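Local coordinates for type VI secretion system component (Escherichia coli O6, PDB 2P5Z), which is a component of the type VI secretion system that resembles the phage T4 tail proteins gp27 and gp5 and probably forms part of the cell-puncturing spike, at residues A[137-142]-A[148-153]; A[156-161]-A[180-185]; A[164-167]-A[173-176]; A[206-211]-A[365-370]; A[400-403]-A[409-412]. All blocks are in the same frame, centred on the assembly; numbering follows the deposited sequence.

Contact 1: A[137-142]-A[148-153]; sequences KILRER and QDFVFN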
# COMPACT_ATOMS: atom_id res chain seq x y z
N LYS A 137 -17.95 7.45 24.99
CA LYS A 137 -16.83 7.78 25.88
C LYS A 137 -15.73 8.49 25.14
O LYS A 137 -15.30 9.55 25.58
CB LYS A 137 -16.25 6.55 26.57
CG LYS A 137 -16.99 6.08 27.79
CD LYS A 137 -16.19 5.01 28.51
CE LYS A 137 -16.26 5.15 30.03
NZ LYS A 137 -15.13 6.02 30.52
N ILE A 138 -15.29 7.93 24.01
CA ILE A 138 -14.22 8.55 23.20
C ILE A 138 -14.58 9.98 22.77
O ILE A 138 -13.75 10.90 22.88
CB ILE A 138 -13.94 7.70 21.96
CG1 ILE A 138 -13.32 6.36 22.36
CG2 ILE A 138 -12.98 8.42 21.01
CD1 ILE A 138 -11.86 6.29 22.06
N LEU A 139 -15.83 10.16 22.33
CA LEU A 139 -16.38 11.47 22.00
C LEU A 139 -16.35 12.45 23.17
O LEU A 139 -15.78 13.55 23.05
CB LEU A 139 -17.80 11.35 21.42
CG LEU A 139 -17.78 10.71 20.02
CD1 LEU A 139 -19.16 10.47 19.43
CD2 LEU A 139 -16.93 11.56 19.09
N ARG A 140 -16.91 12.03 24.31
CA ARG A 140 -17.02 12.92 25.47
C ARG A 140 -15.72 13.15 26.24
O ARG A 140 -15.43 14.28 26.63
CB ARG A 140 -18.11 12.43 26.42
CG ARG A 140 -19.51 12.38 25.81
CD ARG A 140 -20.46 11.99 26.88
NE ARG A 140 -21.87 11.95 26.50
CZ ARG A 140 -22.68 13.00 26.53
NH1 ARG A 140 -23.95 12.85 26.20
NH2 ARG A 140 -22.22 14.20 26.87
N GLU A 141 -14.93 12.11 26.45
CA GLU A 141 -13.75 12.24 27.31
C GLU A 141 -12.60 12.96 26.66
O GLU A 141 -12.28 14.07 27.04
CB GLU A 141 -13.35 10.88 27.89
CG GLU A 141 -14.50 10.28 28.65
CD GLU A 141 -14.28 8.88 29.12
OE1 GLU A 141 -15.26 8.29 29.62
OE2 GLU A 141 -13.15 8.36 29.01
N ARG A 142 -12.00 12.35 25.65
CA ARG A 142 -10.85 12.94 24.98
C ARG A 142 -11.22 14.12 24.03
O ARG A 142 -10.37 14.93 23.67
CB ARG A 142 -10.08 11.83 24.26
CG ARG A 142 -8.80 12.23 23.55
CD ARG A 142 -7.74 12.82 24.47
NE ARG A 142 -6.53 13.12 23.71
CZ ARG A 142 -6.02 14.34 23.53
NH1 ARG A 142 -6.58 15.40 24.10
NH2 ARG A 142 -4.92 14.48 22.80
N GLN A 148 -25.27 17.54 22.29
CA GLN A 148 -25.74 18.33 21.18
C GLN A 148 -24.90 17.99 19.95
O GLN A 148 -25.39 18.04 18.83
CB GLN A 148 -25.66 19.83 21.52
CG GLN A 148 -24.30 20.28 22.03
CD GLN A 148 -24.17 21.79 22.08
OE1 GLN A 148 -25.02 22.49 22.64
NE2 GLN A 148 -23.09 22.31 21.50
N ASP A 149 -23.63 17.62 20.18
CA ASP A 149 -22.71 17.34 19.09
C ASP A 149 -22.89 15.98 18.38
O ASP A 149 -22.27 15.76 17.34
CB ASP A 149 -21.28 17.43 19.59
CG ASP A 149 -20.94 18.78 20.15
OD1 ASP A 149 -21.33 19.78 19.53
OD2 ASP A 149 -20.25 18.85 21.19
N PHE A 150 -23.73 15.10 18.92
CA PHE A 150 -23.95 13.74 18.37
C PHE A 150 -25.21 13.15 18.96
O PHE A 150 -25.67 13.63 19.98
CB PHE A 150 -22.79 12.79 18.70
CG PHE A 150 -22.58 12.55 20.18
CD1 PHE A 150 -21.75 13.40 20.92
CD2 PHE A 150 -23.18 11.48 20.83
CE1 PHE A 150 -21.55 13.19 22.27
CE2 PHE A 150 -22.98 11.28 22.18
CZ PHE A 150 -22.16 12.14 22.90
N VAL A 151 -25.74 12.09 18.36
CA VAL A 151 -27.00 11.46 18.77
C VAL A 151 -27.00 10.03 18.23
O VAL A 151 -26.59 9.80 17.09
CB VAL A 151 -28.25 12.23 18.19
CG1 VAL A 151 -29.47 11.31 18.02
CG2 VAL A 151 -28.67 13.38 19.07
N PHE A 152 -27.45 9.07 19.05
CA PHE A 152 -27.60 7.68 18.63
C PHE A 152 -29.07 7.37 18.41
O PHE A 152 -29.87 7.66 19.28
CB PHE A 152 -27.05 6.73 19.71
CG PHE A 152 -25.56 6.73 19.82
CD1 PHE A 152 -24.80 5.82 19.11
CD2 PHE A 152 -24.92 7.64 20.63
CE1 PHE A 152 -23.42 5.82 19.21
CE2 PHE A 152 -23.54 7.65 20.73
CZ PHE A 152 -22.79 6.73 20.02
N ASN A 153 -29.42 6.80 17.26
CA ASN A 153 -30.79 6.32 17.02
C ASN A 153 -30.73 4.88 16.53
O ASN A 153 -31.08 4.56 15.39
CB ASN A 153 -31.56 7.18 16.00
CG ASN A 153 -31.36 8.68 16.20
OD1 ASN A 153 -32.02 9.31 17.03
ND2 ASN A 153 -30.44 9.25 15.43
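The Phe150 ring has the CD1 methyl of Leu139 over one face and the NE of Arg140 at its edge, close to the ring plane. The methyl makes a CH-pi contact: CD1 of Leu139 lies 4.3 Å from the centroid of the Phe150 ring and is displaced toward the rim, nearest to CG of Phe150 at 4.1 Å. Seen from the arginine, the relation is reversed. CZ of Phe150 pokes at one face of the Arg140 guanidinium, 3.6 Å from Arg140 NE, with the two planes 75° apart, so the groups do not stack. Arg140 is extended from CG to NE, which carries its head past the end of the ring, and a salt bridge to Glu136 one turn back on the helix holds it there. Phe150 has CG wedged between its backbone N and carbonyl carbon, and with chi1 at 63° the ring lies against Leu139 and Arg140. Leu139 also rests on Phe201 of strand 196-202, next to strand 150-153 in a small sheet. This is helix-on-sheet packing in the phage-hub-like part of the chain, with the last turn of helix 131-140 laid against strand 150-153, at the edge of its three-stranded sheet within this chain.

Contact 2: A[156-161]-A[180-185]; sequences SEYPAR and SEVGIW
Helix 171-182 ends beside the loop 156-161 in a Schellman motif: Gly183, with phi at +79°, turns the chain out of the helix, and Tyr158 and Val182 bring their backbones to 8.9 Å between CA atoms. The Gly183 N to Ser180 O bond of the motif is weak, and the Ile184 N to Leu179 O bond completes it. On either side of the glycine, Val182 and Ile184 supply the apolar surface on which the Tyr158 ring settles. Ile184 comes from the direction opposite to the tyrosine and puts its CD1 methyl over one ring face, 4.0 Å from the centroid of Tyr158 and shifted toward the hydroxyl end, a CH-pi contact. Val182 approaches at a slant, its CG1 being 3.6 Å from CE2 of Tyr158. The phenol oxygen, next to CG1 of Ile184, hydrogen-bonds to Asp203, which also takes the backbone N of Ser156 and so ties down the start of the loop. Pro132 of helix 131-140 and Tyr298 of helix 298-308 extend the packing, the first touching Tyr158 and the second both Val182 and Arg161. Arg161, bent at chi2 (-100°), turns its guanidinium edge-on to the valine, with NH2 of Arg161 4.1 Å from CG2 of Val182.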
# COMPACT_ATOMS: atom_id res chain seq x y z
N SER A 156 -31.32 -1.81 16.72
CA SER A 156 -30.83 -3.02 17.38
C SER A 156 -30.27 -2.75 18.78
O SER A 156 -29.95 -1.62 19.14
CB SER A 156 -29.77 -3.70 16.52
OG SER A 156 -30.38 -4.41 15.47
N GLU A 157 -30.18 -3.82 19.58
CA GLU A 157 -29.61 -3.73 20.93
C GLU A 157 -28.21 -4.30 20.94
O GLU A 157 -27.95 -5.34 20.34
CB GLU A 157 -30.50 -4.46 21.94
CG GLU A 157 -31.75 -3.68 22.32
CD GLU A 157 -32.48 -4.26 23.52
OE1 GLU A 157 -33.23 -5.25 23.34
OE2 GLU A 157 -32.30 -3.72 24.63
N TYR A 158 -27.30 -3.62 21.63
CA TYR A 158 -25.90 -4.01 21.58
C TYR A 158 -25.44 -4.54 22.92
O TYR A 158 -25.58 -3.86 23.94
CB TYR A 158 -25.02 -2.86 21.06
CG TYR A 158 -25.40 -2.52 19.65
CD1 TYR A 158 -26.33 -1.52 19.38
CD2 TYR A 158 -24.90 -3.26 18.59
CE1 TYR A 158 -26.72 -1.26 18.09
CE2 TYR A 158 -25.28 -3.00 17.31
CZ TYR A 158 -26.19 -2.00 17.06
OH TYR A 158 -26.57 -1.75 15.77
N PRO A 159 -24.93 -5.77 22.92
CA PRO A 159 -24.40 -6.45 24.10
C PRO A 159 -23.26 -5.67 24.75
O PRO A 159 -22.54 -4.94 24.08
CB PRO A 159 -23.88 -7.77 23.54
CG PRO A 159 -24.72 -8.00 22.31
CD PRO A 159 -24.88 -6.64 21.73
N ALA A 160 -23.15 -5.80 26.07
CA ALA A 160 -21.97 -5.31 26.76
C ALA A 160 -20.81 -6.24 26.39
O ALA A 160 -20.99 -7.45 26.21
CB ALA A 160 -22.19 -5.28 28.25
N ARG A 161 -19.63 -5.66 26.19
CA ARG A 161 -18.45 -6.44 25.91
C ARG A 161 -17.61 -6.38 27.16
O ARG A 161 -17.50 -5.33 27.79
CB ARG A 161 -17.67 -5.83 24.76
CG ARG A 161 -18.42 -5.74 23.45
CD ARG A 161 -18.03 -6.87 22.52
NE ARG A 161 -18.46 -6.59 21.16
CZ ARG A 161 -17.74 -5.94 20.25
NH1 ARG A 161 -16.52 -5.50 20.56
NH2 ARG A 161 -18.22 -5.74 19.03
N SER A 180 -18.05 -0.31 12.43
CA SER A 180 -18.21 -1.06 11.18
C SER A 180 -18.34 -2.57 11.39
O SER A 180 -19.08 -3.22 10.64
CB SER A 180 -17.09 -0.76 10.19
OG SER A 180 -15.93 -1.49 10.53
N GLU A 181 -17.61 -3.10 12.38
CA GLU A 181 -17.61 -4.53 12.69
C GLU A 181 -19.01 -4.99 13.09
O GLU A 181 -19.39 -6.13 12.86
CB GLU A 181 -16.59 -4.86 13.78
CG GLU A 181 -15.22 -5.31 13.26
CD GLU A 181 -14.07 -5.02 14.22
OE1 GLU A 181 -14.30 -4.50 15.32
OE2 GLU A 181 -12.91 -5.30 13.85
N VAL A 182 -19.78 -4.06 13.63
CA VAL A 182 -21.11 -4.31 14.12
C VAL A 182 -22.15 -3.65 13.18
O VAL A 182 -23.36 -3.81 13.33
CB VAL A 182 -21.15 -3.79 15.58
CG1 VAL A 182 -22.06 -2.61 15.75
CG2 VAL A 182 -21.40 -4.92 16.57
N GLY A 183 -21.64 -2.93 12.18
CA GLY A 183 -22.48 -2.41 11.10
C GLY A 183 -23.28 -1.17 11.43
O GLY A 183 -24.34 -0.94 10.83
N ILE A 184 -22.81 -0.37 12.38
CA ILE A 184 -23.42 0.92 12.69
C ILE A 184 -22.81 1.94 11.74
O ILE A 184 -21.62 1.87 11.41
CB ILE A 184 -23.19 1.34 14.18
CG1 ILE A 184 -24.00 0.47 15.14
CG2 ILE A 184 -23.60 2.80 14.45
CD1 ILE A 184 -23.63 0.67 16.60
N TRP A 185 -23.62 2.87 11.28
CA TRP A 185 -23.13 3.91 10.40
C TRP A 185 -23.50 5.29 10.88
O TRP A 185 -24.42 5.45 11.69
CB TRP A 185 -23.60 3.69 8.97
CG TRP A 185 -25.07 3.56 8.79
CD1 TRP A 185 -25.81 2.42 8.88
CD2 TRP A 185 -25.99 4.60 8.44
NE1 TRP A 185 -27.14 2.68 8.63
CE2 TRP A 185 -27.27 4.02 8.36
CE3 TRP A 185 -25.85 5.97 8.21
CZ2 TRP A 185 -28.42 4.75 8.04
CZ3 TRP A 185 -27.00 6.71 7.89
CH2 TRP A 185 -28.26 6.10 7.81

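Contact 3: A[164-167]-A[173-176]; sequences VMQY and TFVS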
# COMPACT_ATOMS: atom_id res chain seq x y z
N VAL A 164 -12.43 -4.55 25.75
CA VAL A 164 -12.20 -4.14 24.37
C VAL A 164 -10.93 -3.32 24.34
O VAL A 164 -10.84 -2.29 25.01
CB VAL A 164 -13.36 -3.29 23.81
CG1 VAL A 164 -12.95 -2.58 22.49
CG2 VAL A 164 -14.61 -4.15 23.57
N MET A 165 -9.94 -3.79 23.59
CA MET A 165 -8.64 -3.12 23.52
C MET A 165 -8.49 -2.14 22.33
O MET A 165 -8.82 -2.47 21.18
CB MET A 165 -7.53 -4.17 23.44
CG MET A 165 -6.20 -3.67 23.96
SD MET A 165 -4.80 -4.80 23.73
CE MET A 165 -3.97 -4.46 25.25
N GLN A 166 -7.97 -0.95 22.61
CA GLN A 166 -7.49 -0.04 21.57
C GLN A 166 -5.96 -0.05 21.66
O GLN A 166 -5.39 0.41 22.65
CB GLN A 166 -8.03 1.37 21.80
CG GLN A 166 -7.37 2.47 20.97
CD GLN A 166 -8.04 3.84 21.13
OE1 GLN A 166 -8.92 4.02 21.97
NE2 GLN A 166 -7.60 4.80 20.33
N TYR A 167 -5.30 -0.59 20.65
CA TYR A 167 -3.84 -0.60 20.64
C TYR A 167 -3.31 -0.18 19.26
O TYR A 167 -3.69 -0.75 18.24
CB TYR A 167 -3.31 -1.99 21.04
CG TYR A 167 -1.80 -2.09 21.16
CD1 TYR A 167 -1.01 -2.51 20.07
CD2 TYR A 167 -1.16 -1.75 22.33
CE1 TYR A 167 0.37 -2.59 20.17
CE2 TYR A 167 0.22 -1.82 22.44
CZ TYR A 167 0.98 -2.25 21.37
OH TYR A 167 2.35 -2.32 21.51
N THR A 173 -9.83 5.81 13.78
CA THR A 173 -9.73 4.47 13.24
C THR A 173 -10.41 3.48 14.19
O THR A 173 -11.23 2.65 13.74
CB THR A 173 -8.28 4.08 13.03
OG1 THR A 173 -7.65 5.06 12.21
CG2 THR A 173 -8.17 2.70 12.36
N PHE A 174 -10.12 3.62 15.49
CA PHE A 174 -10.67 2.74 16.52
C PHE A 174 -12.19 2.74 16.53
O PHE A 174 -12.84 1.68 16.45
CB PHE A 174 -10.14 3.13 17.90
CG PHE A 174 -10.64 2.26 19.02
CD1 PHE A 174 -10.48 0.87 18.97
CD2 PHE A 174 -11.28 2.82 20.11
CE1 PHE A 174 -10.96 0.07 19.98
CE2 PHE A 174 -11.75 2.02 21.14
CZ PHE A 174 -11.60 0.65 21.08
N VAL A 175 -12.74 3.95 16.61
CA VAL A 175 -14.19 4.15 16.64
C VAL A 175 -14.86 3.60 15.38
O VAL A 175 -15.85 2.86 15.47
CB VAL A 175 -14.54 5.63 16.87
CG1 VAL A 175 -15.96 5.94 16.45
CG2 VAL A 175 -14.32 6.01 18.35
N SER A 176 -14.27 3.90 14.22
CA SER A 176 -14.85 3.51 12.94
C SER A 176 -14.81 2.00 12.78
O SER A 176 -15.79 1.41 12.32
CB SER A 176 -14.12 4.19 11.78
OG SER A 176 -14.05 5.59 11.97
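Phe174 and Gln166 make the heart of this strand-to-helix packing, in which the end of strand 161-166 lies against the first turns of helix 171-182. CB of Gln166 stands almost exactly over the middle of the Phe174 ring, 3.5 Å from the centroid and 6° off its normal, a well-centred CH-pi contact. The rest of the glutamine follows the same ring face, and its amide lies stacked with the ring at 19° between planes. Val164, which also points toward the helix, meets the ring at the edge, its CG1 being 3.8 Å from CZ of Phe174. Phe174 reaches across to the strand because its CG is anti to the backbone N (chi1 180°).

In the next shell, three polar groups hold the amide: Lys421 donates to OE1 of Gln166, while NE2 of Gln166 gives to the carbonyl of Glu169 and to the carboxylate of Asp171. These partners are consistent with the modelled orientation of the amide and would hold it flat against the ring. Ile134 of helix 131-140 packs on both Val164 and Phe174, and backbone bonds to Ala124 and Tyr126 keep the strand in place. From that strand, the carbonyl O of Met165 lies 3.5 Å from CE1 of Phe174.

Contact 4: A[206-211]-A[365-370]; sequences SGYERG and IPYSER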
# COMPACT_ATOMS: atom_id res chain seq x y z
N SER A 206 -34.35 2.95 8.79
CA SER A 206 -35.14 4.01 9.41
C SER A 206 -34.29 5.24 9.73
O SER A 206 -34.78 6.24 10.25
CB SER A 206 -35.84 3.49 10.66
OG SER A 206 -34.89 3.18 11.67
N GLY A 207 -33.00 5.18 9.41
CA GLY A 207 -32.14 6.33 9.57
C GLY A 207 -32.04 7.19 8.33
O GLY A 207 -31.51 8.30 8.37
N TYR A 208 -32.57 6.65 7.23
CA TYR A 208 -32.53 7.31 5.94
C TYR A 208 -33.47 8.50 5.95
O TYR A 208 -34.51 8.47 6.59
CB TYR A 208 -32.99 6.37 4.82
CG TYR A 208 -32.20 5.09 4.61
CD1 TYR A 208 -30.96 4.88 5.21
CD2 TYR A 208 -32.69 4.10 3.76
CE1 TYR A 208 -30.25 3.70 4.98
CE2 TYR A 208 -31.98 2.93 3.51
CZ TYR A 208 -30.77 2.73 4.12
OH TYR A 208 -30.08 1.55 3.88
N GLU A 209 -33.09 9.57 5.26
CA GLU A 209 -33.96 10.72 5.19
C GLU A 209 -34.78 10.71 3.89
O GLU A 209 -34.23 10.64 2.79
CB GLU A 209 -33.16 12.00 5.33
CG GLU A 209 -34.04 13.22 5.53
CD GLU A 209 -33.23 14.48 5.70
OE1 GLU A 209 -33.73 15.55 5.31
OE2 GLU A 209 -32.09 14.38 6.22
N ARG A 210 -36.10 10.77 4.05
CA ARG A 210 -37.03 10.73 2.93
C ARG A 210 -37.72 12.10 2.79
O ARG A 210 -37.98 12.76 3.80
CB ARG A 210 -38.06 9.61 3.16
CG ARG A 210 -37.50 8.22 2.93
CD ARG A 210 -38.22 7.19 3.78
NE ARG A 210 -38.27 5.89 3.13
CZ ARG A 210 -39.34 5.40 2.50
NH1 ARG A 210 -40.46 6.10 2.44
NH2 ARG A 210 -39.28 4.20 1.93
N GLY A 211 -38.01 12.54 1.57
CA GLY A 211 -37.66 11.82 0.35
C GLY A 211 -37.82 12.71 -0.86
O GLY A 211 -38.93 12.92 -1.34
N ILE A 365 -26.83 3.38 -3.38
CA ILE A 365 -27.21 1.97 -3.37
C ILE A 365 -28.74 1.95 -3.46
O ILE A 365 -29.38 2.92 -3.06
CB ILE A 365 -26.69 1.15 -2.09
CG1 ILE A 365 -27.32 1.67 -0.79
CG2 ILE A 365 -25.15 1.08 -2.02
CD1 ILE A 365 -27.27 0.67 0.35
N PRO A 366 -29.32 0.87 -4.02
CA PRO A 366 -30.78 0.78 -4.10
C PRO A 366 -31.41 0.74 -2.72
O PRO A 366 -30.79 0.24 -1.78
CB PRO A 366 -31.02 -0.57 -4.76
CG PRO A 366 -29.75 -0.94 -5.42
CD PRO A 366 -28.66 -0.30 -4.64
N TYR A 367 -32.62 1.28 -2.60
CA TYR A 367 -33.46 0.99 -1.45
C TYR A 367 -33.87 -0.48 -1.52
O TYR A 367 -34.10 -1.02 -2.60
CB TYR A 367 -34.70 1.88 -1.44
CG TYR A 367 -35.39 1.94 -0.10
CD1 TYR A 367 -35.00 2.87 0.85
CD2 TYR A 367 -36.45 1.07 0.22
CE1 TYR A 367 -35.62 2.95 2.09
CE2 TYR A 367 -37.09 1.14 1.46
CZ TYR A 367 -36.66 2.09 2.40
OH TYR A 367 -37.25 2.20 3.65
N SER A 368 -33.94 -1.12 -0.36
CA SER A 368 -34.38 -2.50 -0.27
C SER A 368 -34.95 -2.69 1.11
O SER A 368 -34.63 -1.92 2.02
CB SER A 368 -33.20 -3.46 -0.48
OG SER A 368 -33.64 -4.81 -0.57
N GLU A 369 -35.81 -3.67 1.28
CA GLU A 369 -36.36 -3.94 2.61
C GLU A 369 -35.67 -5.12 3.25
O GLU A 369 -35.87 -5.40 4.43
CB GLU A 369 -37.88 -4.16 2.56
CG GLU A 369 -38.68 -2.87 2.52
CD GLU A 369 -40.17 -3.11 2.28
OE1 GLU A 369 -40.70 -4.15 2.75
OE2 GLU A 369 -40.80 -2.25 1.63
N ARG A 370 -34.85 -5.82 2.48
CA ARG A 370 -34.16 -6.97 3.04
C ARG A 370 -32.65 -6.80 3.21
O ARG A 370 -31.96 -7.76 3.55
CB ARG A 370 -34.53 -8.29 2.32
CG ARG A 370 -34.63 -8.25 0.79
CD ARG A 370 -33.26 -8.27 0.14
NE ARG A 370 -33.14 -9.28 -0.92
CZ ARG A 370 -32.61 -10.49 -0.75
NH1 ARG A 370 -32.16 -10.86 0.45
NH2 ARG A 370 -32.53 -11.33 -1.77
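Tyr367 is the meeting point, taking Tyr208 and Arg210 from the other segment, and the contact divides into an aromatic part and a polar part. It joins the chain leaving strand 359-366 to the start of strand 209-214, far away in sequence, beside strands 326-330 and 343-353.

The aromatic part is the pair Tyr208 and Tyr367. Their centroids are 5.9 Å apart and the planes stand at 74°, an oblique relation. The Tyr208 ring presents its CD2-CE2 edge, with CE1 of Tyr367 near its plane, and CD2 of Tyr208 and CE1 of Tyr367 are the closest atoms at 3.6 Å. Tyr367 gets there by carrying CG anti to its backbone N (chi1 -163°), which carries the ring across to Tyr208 and Arg210. Leu344 of strand 343-353 packs on both Tyr208 and Ile365.

The polar part lies around Arg210. The Arg210 and Tyr367 side chains cross at about a right angle, the guanidinium and ring planes are 67° apart, and NH2 of Arg210 is 3.4 Å from CZ of Tyr367. Glu327 of strand 326-330 forms a long, weak ion pair with the same NH2 and also touches Tyr367. The hydroxyl of Tyr208, by contrast, is hydrogen-bonded to the backbone N of Tyr373, which fixes the far end of that ring.

The chemistry therefore grades from a buried tyrosine to an exposed arginine. Apolar packing and a backbone-held hydroxyl serve the inner side, whereas the outer side relies on a loosely paired charge whose position is probably less tightly set.

Contact 5: A[400-403]-A[409-412]; sequences YAHI and YRVN
With CG anti to the backbone N, both His402 and Arg410 extend away from their own backbones, and the bend at chi3 of Arg410 (76°) brings NE over one face of the imidazole. ND1 of His402 in turn lies at the edge of the guanidinium, 3.5 Å from NH2 of Arg410. The two planes are nearly perpendicular, which rules out a flat stack.

Between the backbones, N of Arg410 donates to O of His402 at 3.1 Å. The bond is nearly straight at the hydrogen (167°). Next to it Ile403 and Tyr409, their CA atoms 4.7 Å apart, form the one beta bridge between these two segments.

Tyr409 fills the other side. CD1 of Ile403 sits over one face of its ring, 4.4 Å from CE2 of Tyr409, and CB of Ala401 comes to the ring edge at 4.2 Å from the same CE2. Leu446 and Val391 also pack on this tyrosine.

The segment 400-403 thus lies along the start of strand 409-412 in the OB-fold part of the chain, a surface contact in which none of the touching residues is fully buried. That strand runs antiparallel between strands 387-391 and 426-429; Trp428 of the latter meets the His402 ring nearly at right angles and packs on Arg410. Thr392, just past strand 387-391, pairs its backbone with both His402 and Arg410.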
# COMPACT_ATOMS: atom_id res chain seq x y z
N TYR A 400 -0.92 -10.93 47.22
CA TYR A 400 -0.88 -12.31 46.74
C TYR A 400 -1.22 -12.57 45.27
O TYR A 400 -0.56 -13.40 44.65
CB TYR A 400 -1.62 -13.26 47.69
CG TYR A 400 -0.64 -13.93 48.62
CD1 TYR A 400 -0.41 -13.44 49.90
CD2 TYR A 400 0.12 -15.02 48.19
CE1 TYR A 400 0.51 -14.04 50.74
CE2 TYR A 400 1.04 -15.62 49.02
CZ TYR A 400 1.23 -15.13 50.29
OH TYR A 400 2.15 -15.74 51.10
N ALA A 401 -2.24 -11.86 44.77
CA ALA A 401 -2.72 -11.84 43.38
C ALA A 401 -4.17 -11.39 43.39
O ALA A 401 -4.97 -11.89 44.19
CB ALA A 401 -2.64 -13.21 42.70
N HIS A 402 -4.51 -10.44 42.53
CA HIS A 402 -5.91 -10.16 42.27
C HIS A 402 -6.33 -11.22 41.28
O HIS A 402 -5.84 -11.26 40.15
CB HIS A 402 -6.13 -8.75 41.70
CG HIS A 402 -7.52 -8.23 41.90
ND1 HIS A 402 -7.77 -6.93 42.28
CD2 HIS A 402 -8.73 -8.83 41.78
CE1 HIS A 402 -9.08 -6.74 42.38
NE2 HIS A 402 -9.68 -7.88 42.08
N ILE A 403 -7.22 -12.11 41.72
CA ILE A 403 -7.63 -13.25 40.92
C ILE A 403 -9.09 -13.61 41.22
O ILE A 403 -9.44 -13.96 42.35
CB ILE A 403 -6.63 -14.45 41.08
CG1 ILE A 403 -7.20 -15.75 40.51
CG2 ILE A 403 -6.19 -14.62 42.53
CD1 ILE A 403 -6.18 -16.88 40.48
N TYR A 409 -6.05 -13.84 36.14
CA TYR A 409 -5.36 -12.77 36.85
C TYR A 409 -5.77 -11.41 36.30
O TYR A 409 -6.08 -11.29 35.12
CB TYR A 409 -3.85 -12.91 36.67
CG TYR A 409 -3.25 -14.16 37.27
CD1 TYR A 409 -3.11 -15.33 36.51
CD2 TYR A 409 -2.80 -14.17 38.59
CE1 TYR A 409 -2.55 -16.47 37.05
CE2 TYR A 409 -2.24 -15.31 39.14
CZ TYR A 409 -2.11 -16.46 38.37
OH TYR A 409 -1.55 -17.59 38.92
N ARG A 410 -5.76 -10.38 37.15
CA ARG A 410 -5.87 -9.00 36.65
C ARG A 410 -4.48 -8.43 36.48
O ARG A 410 -3.70 -8.33 37.43
CB ARG A 410 -6.71 -8.08 37.55
CG ARG A 410 -6.67 -6.62 37.07
CD ARG A 410 -7.73 -5.74 37.72
NE ARG A 410 -7.38 -5.37 39.09
CZ ARG A 410 -6.60 -4.34 39.43
NH1 ARG A 410 -6.07 -3.56 38.50
NH2 ARG A 410 -6.35 -4.10 40.71
N VAL A 411 -4.18 -8.04 35.26
CA VAL A 411 -2.83 -7.68 34.92
C VAL A 411 -2.77 -6.23 34.45
O VAL A 411 -3.76 -5.67 33.98
CB VAL A 411 -2.28 -8.71 33.92
CG1 VAL A 411 -2.34 -8.22 32.48
CG2 VAL A 411 -0.91 -9.10 34.32
N ASN A 412 -1.62 -5.60 34.64
CA ASN A 412 -1.46 -4.18 34.42
C ASN A 412 -0.33 -3.97 33.46
O ASN A 412 0.76 -4.49 33.68
CB ASN A 412 -1.10 -3.52 35.74
CG ASN A 412 -1.37 -2.03 35.75
OD1 ASN A 412 -0.73 -1.26 35.02
ND2 ASN A 412 -2.30 -1.61 36.61

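From the N terminus, contact 1 comes first and closes the short turn between helix 131-140 and strand 150-153. Contact 2 then opens just after that strand and closes a longer loop at the end of helix 171-182; contact 3 is nested inside it, joining strand 161-166 to the start of the same helix. Contacts 1 and 3 touch through Ile138, which packs on Gln166, Phe174 and Val175. Contact 4 spans by far the widest gap in sequence, bringing 206-211 to 365-370, and it touches contact 2 where Trp185 meets Tyr208. Contact 5, a local closure in the OB domain, stands apart, about 49 Å from contact 4 between centres.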